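Local atomic coordinates of beta-glucuronidase (uncultured Clostridium sp., PDB entry 6U7J), a protein that hydrolyses beta-glucuronides as a gut-microbial glycoside hydrolase of family 2, probably releasing estrogens from their glucuronide conjugates. Residues 116-124 with 391-402. Residues are numbered along the deposited sequence; the frame is centred on the assembly and turned at random.
Sequences RHKGGFLPF and YHKQVLKELYQR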
ATOM      1  N   ARG B 116      32.123 -30.181  15.301  1.00 44.60           N
ATOM      2  CA  ARG B 116      31.865 -28.771  15.535  1.00 39.23           C
ATOM      3  C   ARG B 116      32.149 -28.020  14.249  1.00 43.33           C
ATOM      4  O   ARG B 116      32.950 -28.456  13.419  1.00 42.44           O
ATOM      5  CB  ARG B 116      32.753 -28.192  16.622  1.00 37.05           C
ATOM      6  CG  ARG B 116      32.374 -28.558  18.003  1.00 39.91           C
ATOM      7  CD  ARG B 116      33.512 -28.204  18.919  1.00 40.87           C
ATOM      8  NE  ARG B 116      33.211 -28.535  20.299  1.00 37.44           N
ATOM      9  CZ  ARG B 116      33.193 -27.646  21.279  1.00 46.29           C
ATOM     10  NH1 ARG B 116      33.462 -26.370  21.026  1.00 44.57           N
ATOM     11  NH2 ARG B 116      32.905 -28.040  22.512  1.00 47.39           N
ATOM     12  N   HIS B 117      31.505 -26.868  14.094  1.00 35.14           N
ATOM     13  CA  HIS B 117      31.817 -26.030  12.951  1.00 38.42           C
ATOM     14  C   HIS B 117      31.616 -24.568  13.328  1.00 33.94           C
ATOM     15  O   HIS B 117      30.757 -24.233  14.147  1.00 35.49           O
ATOM     16  CB  HIS B 117      30.973 -26.422  11.734  1.00 34.04           C
ATOM     17  CG  HIS B 117      31.396 -25.749  10.467  1.00 37.12           C
ATOM     18  ND1 HIS B 117      30.786 -24.597   9.998  1.00 30.34           N
ATOM     19  CD2 HIS B 117      32.374 -26.054   9.575  1.00 32.17           C
ATOM     20  CE1 HIS B 117      31.370 -24.227   8.870  1.00 34.34           C
ATOM     21  NE2 HIS B 117      32.335 -25.092   8.590  1.00 38.48           N
ATOM     22  N   LYS B 118      32.446 -23.712  12.735  1.00 32.62           N
ATOM     23  CA  LYS B 118      32.366 -22.264  12.870  1.00 36.32           C
ATOM     24  C   LYS B 118      32.216 -21.675  11.473  1.00 36.07           C
ATOM     25  O   LYS B 118      33.011 -21.975  10.576  1.00 36.92           O
ATOM     26  CB  LYS B 118      33.611 -21.712  13.572  1.00 36.20           C
ATOM     27  CG  LYS B 118      33.693 -20.189  13.639  1.00 35.16           C
ATOM     28  CD  LYS B 118      35.075 -19.751  14.159  1.00 35.26           C
ATOM     29  CE  LYS B 118      35.245 -18.237  14.108  1.00 38.87           C
ATOM     30  NZ  LYS B 118      36.647 -17.820  14.358  1.00 38.71           N
ATOM     31  N   GLY B 119      31.181 -20.866  11.282  1.00 33.67           N
ATOM     32  CA  GLY B 119      30.998 -20.309   9.954  1.00 28.05           C
ATOM     33  C   GLY B 119      29.639 -20.723   9.430  1.00 33.81           C
ATOM     34  O   GLY B 119      29.309 -21.909   9.357  1.00 27.64           O
ATOM     35  N   GLY B 120      28.838 -19.715   9.047  1.00 30.47           N
ATOM     36  CA  GLY B 120      27.439 -19.933   8.759  1.00 29.69           C
ATOM     37  C   GLY B 120      27.041 -20.207   7.324  1.00 32.11           C
ATOM     38  O   GLY B 120      25.845 -20.375   7.057  1.00 31.53           O
ATOM     39  N   PHE B 121      27.983 -20.264   6.376  1.00 31.20           N
ATOM     40  CA  PHE B 121      27.566 -20.297   4.978  1.00 28.80           C
ATOM     41  C   PHE B 121      28.346 -21.294   4.121  1.00 31.58           C
ATOM     42  O   PHE B 121      28.335 -21.167   2.890  1.00 28.68           O
ATOM     43  CB  PHE B 121      27.671 -18.893   4.385  1.00 29.08           C
ATOM     44  CG  PHE B 121      26.856 -17.891   5.136  1.00 31.28           C
ATOM     45  CD1 PHE B 121      25.500 -17.787   4.910  1.00 27.90           C
ATOM     46  CD2 PHE B 121      27.429 -17.121   6.124  1.00 31.24           C
ATOM     47  CE1 PHE B 121      24.724 -16.898   5.626  1.00 33.03           C
ATOM     48  CE2 PHE B 121      26.661 -16.223   6.851  1.00 36.89           C
ATOM     49  CZ  PHE B 121      25.306 -16.113   6.602  1.00 32.54           C
ATOM     50  N   LEU B 122      28.993 -22.289   4.723  1.00 29.75           N
ATOM     51  CA  LEU B 122      29.773 -23.275   3.978  1.00 35.57           C
ATOM     52  C   LEU B 122      29.583 -24.649   4.605  1.00 30.39           C
ATOM     53  O   LEU B 122      29.444 -24.760   5.825  1.00 30.83           O
ATOM     54  CB  LEU B 122      31.269 -22.909   3.951  1.00 32.56           C
ATOM     55  CG  LEU B 122      31.637 -21.785   2.982  1.00 33.37           C
ATOM     56  CD1 LEU B 122      33.024 -21.237   3.299  1.00 34.24           C
ATOM     57  CD2 LEU B 122      31.569 -22.285   1.553  1.00 27.92           C
ATOM     58  N   PRO B 123      29.560 -25.705   3.798  1.00 29.82           N
ATOM     59  CA  PRO B 123      29.180 -27.023   4.314  1.00 31.70           C
ATOM     60  C   PRO B 123      30.253 -27.647   5.192  1.00 35.04           C
ATOM     61  O   PRO B 123      31.418 -27.247   5.198  1.00 37.14           O
ATOM     62  CB  PRO B 123      28.984 -27.850   3.042  1.00 31.70           C
ATOM     63  CG  PRO B 123      29.943 -27.241   2.066  1.00 32.04           C
ATOM     64  CD  PRO B 123      29.905 -25.752   2.366  1.00 32.32           C
ATOM     65  N   PHE B 124      29.832 -28.663   5.941  1.00 35.75           N
ATOM     66  CA  PHE B 124      30.749 -29.502   6.697  1.00 33.14           C
ATOM     67  C   PHE B 124      30.132 -30.887   6.822  1.00 34.94           C
ATOM     68  O   PHE B 124      28.941 -31.083   6.559  1.00 31.71           O
ATOM     69  CB  PHE B 124      31.078 -28.903   8.072  1.00 28.64           C
ATOM     70  CG  PHE B 124      29.869 -28.662   8.951  1.00 31.53           C
ATOM     71  CD1 PHE B 124      29.077 -27.527   8.778  1.00 32.24           C
ATOM     72  CD2 PHE B 124      29.547 -29.548   9.967  1.00 33.45           C
ATOM     73  CE1 PHE B 124      27.975 -27.291   9.596  1.00 33.41           C
ATOM     74  CE2 PHE B 124      28.441 -29.323  10.798  1.00 34.39           C
ATOM     75  CZ  PHE B 124      27.652 -28.194  10.609  1.00 32.44           C
ATOM     76  N   TYR B 391      41.345 -16.987  10.234  1.00 37.97           N
ATOM     77  CA  TYR B 391      40.030 -17.545   9.944  1.00 37.02           C
ATOM     78  C   TYR B 391      39.559 -17.120   8.551  1.00 34.98           C
ATOM     79  O   TYR B 391      38.968 -17.918   7.813  1.00 37.35           O
ATOM     80  CB  TYR B 391      39.038 -17.132  11.038  1.00 33.08           C
ATOM     81  CG  TYR B 391      37.646 -17.629  10.753  1.00 36.07           C
ATOM     82  CD1 TYR B 391      37.374 -18.989  10.740  1.00 34.56           C
ATOM     83  CD2 TYR B 391      36.612 -16.739  10.447  1.00 33.42           C
ATOM     84  CE1 TYR B 391      36.119 -19.458  10.456  1.00 36.73           C
ATOM     85  CE2 TYR B 391      35.342 -17.195  10.170  1.00 33.01           C
ATOM     86  CZ  TYR B 391      35.104 -18.555  10.173  1.00 37.26           C
ATOM     87  OH  TYR B 391      33.857 -19.030   9.885  1.00 37.64           O
ATOM     88  N   HIS B 392      39.870 -15.885   8.159  1.00 34.07           N
ATOM     89  CA  HIS B 392      39.528 -15.381   6.829  1.00 33.84           C
ATOM     90  C   HIS B 392      40.185 -16.223   5.731  1.00 37.26           C
ATOM     91  O   HIS B 392      39.539 -16.597   4.742  1.00 35.12           O
ATOM     92  CB  HIS B 392      39.962 -13.916   6.756  1.00 33.00           C
ATOM     93  CG  HIS B 392      39.405 -13.138   5.601  1.00 34.34           C
ATOM     94  ND1 HIS B 392      39.460 -11.761   5.557  1.00 31.95           N
ATOM     95  CD2 HIS B 392      38.824 -13.528   4.444  1.00 34.77           C
ATOM     96  CE1 HIS B 392      38.925 -11.335   4.428  1.00 32.92           C
ATOM     97  NE2 HIS B 392      38.517 -12.385   3.739  1.00 35.49           N
ATOM     98  N   LYS B 393      41.476 -16.542   5.892  1.00 36.89           N
ATOM     99  CA  LYS B 393      42.137 -17.450   4.954  1.00 36.13           C
ATOM    100  C   LYS B 393      41.469 -18.822   4.942  1.00 37.16           C
ATOM    101  O   LYS B 393      41.275 -19.422   3.877  1.00 35.61           O
ATOM    102  CB  LYS B 393      43.617 -17.608   5.312  1.00 38.56           C
ATOM    103  CG  LYS B 393      44.447 -16.344   5.255  1.00 39.14           C
ATOM    104  CD  LYS B 393      45.925 -16.711   5.308  1.00 41.98           C
ATOM    105  CE  LYS B 393      46.742 -15.668   6.030  1.00 48.60           C
ATOM    106  NZ  LYS B 393      48.156 -16.127   6.211  1.00 53.57           N
ATOM    107  N   GLN B 394      41.113 -19.342   6.119  1.00 35.04           N
ATOM    108  CA  GLN B 394      40.487 -20.659   6.158  1.00 35.70           C
ATOM    109  C   GLN B 394      39.135 -20.664   5.449  1.00 36.08           C
ATOM    110  O   GLN B 394      38.772 -21.659   4.812  1.00 31.74           O
ATOM    111  CB  GLN B 394      40.350 -21.131   7.604  1.00 34.02           C
ATOM    112  CG  GLN B 394      41.692 -21.262   8.308  1.00 43.76           C
ATOM    113  CD  GLN B 394      41.555 -21.588   9.787  1.00 49.33           C
ATOM    114  OE1 GLN B 394      40.543 -21.258  10.420  1.00 49.00           O
ATOM    115  NE2 GLN B 394      42.574 -22.242  10.351  1.00 45.79           N
ATOM    116  N   VAL B 395      38.361 -19.575   5.552  1.00 33.83           N
ATOM    117  CA  VAL B 395      37.069 -19.570   4.864  1.00 33.15           C
ATOM    118  C   VAL B 395      37.275 -19.487   3.354  1.00 30.11           C
ATOM    119  O   VAL B 395      36.528 -20.097   2.578  1.00 28.69           O
ATOM    120  CB  VAL B 395      36.179 -18.433   5.399  1.00 39.05           C
ATOM    121  CG1 VAL B 395      34.967 -18.215   4.500  1.00 37.33           C
ATOM    122  CG2 VAL B 395      35.729 -18.756   6.821  1.00 38.07           C
ATOM    123  N   LEU B 396      38.314 -18.776   2.915  1.00 34.52           N
ATOM    124  CA  LEU B 396      38.670 -18.770   1.496  1.00 31.87           C
ATOM    125  C   LEU B 396      39.081 -20.154   1.012  1.00 37.05           C
ATOM    126  O   LEU B 396      38.724 -20.569  -0.102  1.00 35.83           O
ATOM    127  CB  LEU B 396      39.798 -17.781   1.261  1.00 32.42           C
ATOM    128  CG  LEU B 396      39.324 -16.341   1.140  1.00 37.27           C
ATOM    129  CD1 LEU B 396      40.518 -15.452   1.352  1.00 36.94           C
ATOM    130  CD2 LEU B 396      38.665 -16.088  -0.241  1.00 28.53           C
ATOM    131  N   LYS B 397      39.865 -20.870   1.822  1.00 36.24           N
ATOM    132  CA  LYS B 397      40.228 -22.248   1.509  1.00 32.14           C
ATOM    133  C   LYS B 397      38.982 -23.106   1.307  1.00 34.00           C
ATOM    134  O   LYS B 397      38.877 -23.853   0.323  1.00 33.49           O
ATOM    135  CB  LYS B 397      41.104 -22.801   2.642  1.00 35.17           C
ATOM    136  CG  LYS B 397      41.440 -24.286   2.566  1.00 38.07           C
ATOM    137  CD  LYS B 397      42.117 -24.619   1.271  1.00 44.11           C
ATOM    138  CE  LYS B 397      42.837 -25.963   1.361  1.00 49.09           C
ATOM    139  NZ  LYS B 397      43.295 -26.374  -0.003  1.00 59.10           N
ATOM    140  N   GLU B 398      38.022 -23.006   2.239  1.00 32.28           N
ATOM    141  CA  GLU B 398      36.782 -23.775   2.152  1.00 33.06           C
ATOM    142  C   GLU B 398      35.957 -23.368   0.929  1.00 33.54           C
ATOM    143  O   GLU B 398      35.455 -24.226   0.193  1.00 34.07           O
ATOM    144  CB  GLU B 398      35.957 -23.577   3.422  1.00 36.06           C
ATOM    145  CG  GLU B 398      36.227 -24.531   4.584  1.00 41.24           C
ATOM    146  CD  GLU B 398      35.318 -24.216   5.768  1.00 53.00           C
ATOM    147  OE1 GLU B 398      35.611 -23.230   6.486  1.00 57.11           O
ATOM    148  OE2 GLU B 398      34.289 -24.913   5.961  1.00 50.44           O
ATOM    149  N   LEU B 399      35.789 -22.059   0.705  1.00 29.33           N
ATOM    150  CA  LEU B 399      35.028 -21.616  -0.466  1.00 33.69           C
ATOM    151  C   LEU B 399      35.658 -22.129  -1.755  1.00 29.99           C
ATOM    152  O   LEU B 399      34.952 -22.648  -2.630  1.00 30.53           O
ATOM    153  CB  LEU B 399      34.918 -20.087  -0.510  1.00 27.55           C
ATOM    154  CG  LEU B 399      34.117 -19.584  -1.715  1.00 28.45           C
ATOM    155  CD1 LEU B 399      32.722 -20.187  -1.773  1.00 28.44           C
ATOM    156  CD2 LEU B 399      34.021 -18.086  -1.683  1.00 29.04           C
ATOM    157  N   TYR B 400      36.989 -22.021  -1.878  1.00 34.94           N
ATOM    158  CA  TYR B 400      37.666 -22.531  -3.071  1.00 29.85           C
ATOM    159  C   TYR B 400      37.423 -24.026  -3.241  1.00 30.98           C
ATOM    160  O   TYR B 400      37.087 -24.491  -4.335  1.00 33.94           O
ATOM    161  CB  TYR B 400      39.169 -22.234  -3.015  1.00 32.66           C
ATOM    162  CG  TYR B 400      39.923 -22.879  -4.163  1.00 33.38           C
ATOM    163  CD1 TYR B 400      39.850 -22.357  -5.446  1.00 33.56           C
ATOM    164  CD2 TYR B 400      40.673 -24.051  -3.966  1.00 36.15           C
ATOM    165  CE1 TYR B 400      40.519 -22.965  -6.510  1.00 36.86           C
ATOM    166  CE2 TYR B 400      41.333 -24.671  -5.016  1.00 30.86           C
ATOM    167  CZ  TYR B 400      41.260 -24.124  -6.284  1.00 38.55           C
ATOM    168  OH  TYR B 400      41.928 -24.728  -7.324  1.00 41.50           O
ATOM    169  N   GLN B 401      37.556 -24.799  -2.164  1.00 32.07           N
ATOM    170  CA  GLN B 401      37.370 -26.240  -2.303  1.00 31.58           C
ATOM    171  C   GLN B 401      35.962 -26.569  -2.779  1.00 36.57           C
ATOM    172  O   GLN B 401      35.766 -27.495  -3.576  1.00 32.50           O
ATOM    173  CB  GLN B 401      37.666 -26.951  -0.979  1.00 33.50           C
ATOM    174  CG  GLN B 401      39.152 -27.228  -0.747  1.00 37.43           C
ATOM    175  CD  GLN B 401      39.696 -28.265  -1.707  1.00 41.16           C
ATOM    176  OE1 GLN B 401      40.604 -27.979  -2.487  1.00 51.20           O
ATOM    177  NE2 GLN B 401      39.132 -29.472  -1.672  1.00 40.44           N
ATOM    178  N   ARG B 402      34.962 -25.825  -2.298  1.00 32.01           N
ATOM    179  CA  ARG B 402      33.590 -26.116  -2.703  1.00 30.51           C
ATOM    180  C   ARG B 402      33.317 -25.698  -4.147  1.00 28.86           C
ATOM    181  O   ARG B 402      32.662 -26.434  -4.895  1.00 29.36           O
ATOM    182  CB  ARG B 402      32.603 -25.434  -1.751  1.00 33.06           C
ATOM    183  CG  ARG B 402      31.179 -25.997  -1.831  1.00 34.26           C
ATOM    184  CD  ARG B 402      30.189 -25.075  -1.158  1.00 31.86           C
ATOM    185  NE  ARG B 402      29.934 -23.879  -1.965  1.00 30.22           N
ATOM    186  CZ  ARG B 402      28.960 -23.005  -1.729  1.00 30.51           C
ATOM    187  NH1 ARG B 402      28.123 -23.179  -0.694  1.00 26.96           N
ATOM    188  NH2 ARG B 402      28.825 -21.948  -2.528  1.00 28.77           N
TER
HETATM  189  O   HOH W   1      32.916 -21.693   7.360  1.00 36.95           O
HETATM  190  O   HOH W   2      33.215 -26.093   3.684  1.00 40.19           O
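The interface between the sugar-binding beta domain and the TIM barrel of this family 2 glycosidase is made here by H117, K118, L122 and P123, on a strand end and its following loop, laid against Y391, V395, E398, L399 and R402 of a barrel helix. K118 stretches over one face of the Y391 ring: CE sits 3.8 Å from the ring centroid in a CH-pi contact, and NZ, 3.9 Å from it, adds a cation-pi contact while also bonding to D150 O. V395 CG2 packs on the opposite face, so the tyrosine ring is sandwiched. Its OH comes 3.1 Å from K118 O and equally close to G119 CA, where glycine has no side chain to block it. Further along, H117 NE2 donates an almost perfectly straight, if long, bond of 3.3 Å to the syn lone pair of E398 OE2; the CG of H117, anti to the backbone N (chi1 -171°), carries the ring out to the glutamate. One water joins E398 OE1 to K118 O, and a second joins OE2 to P123 O. Beside this polar pair, L122 CD1 lies 3.8 Å from V395 CG1 and against E398 CB, and CD2 meets L399 CD1. P123 CD rests 3.6 Å from R402 CD. L122 CD2 lies over one face of the R402 guanidinium, whose NH1 bonds to Y344 O. L396 and K397 pack on helix 424-439, while helix 346-355 touches both P123 and R402.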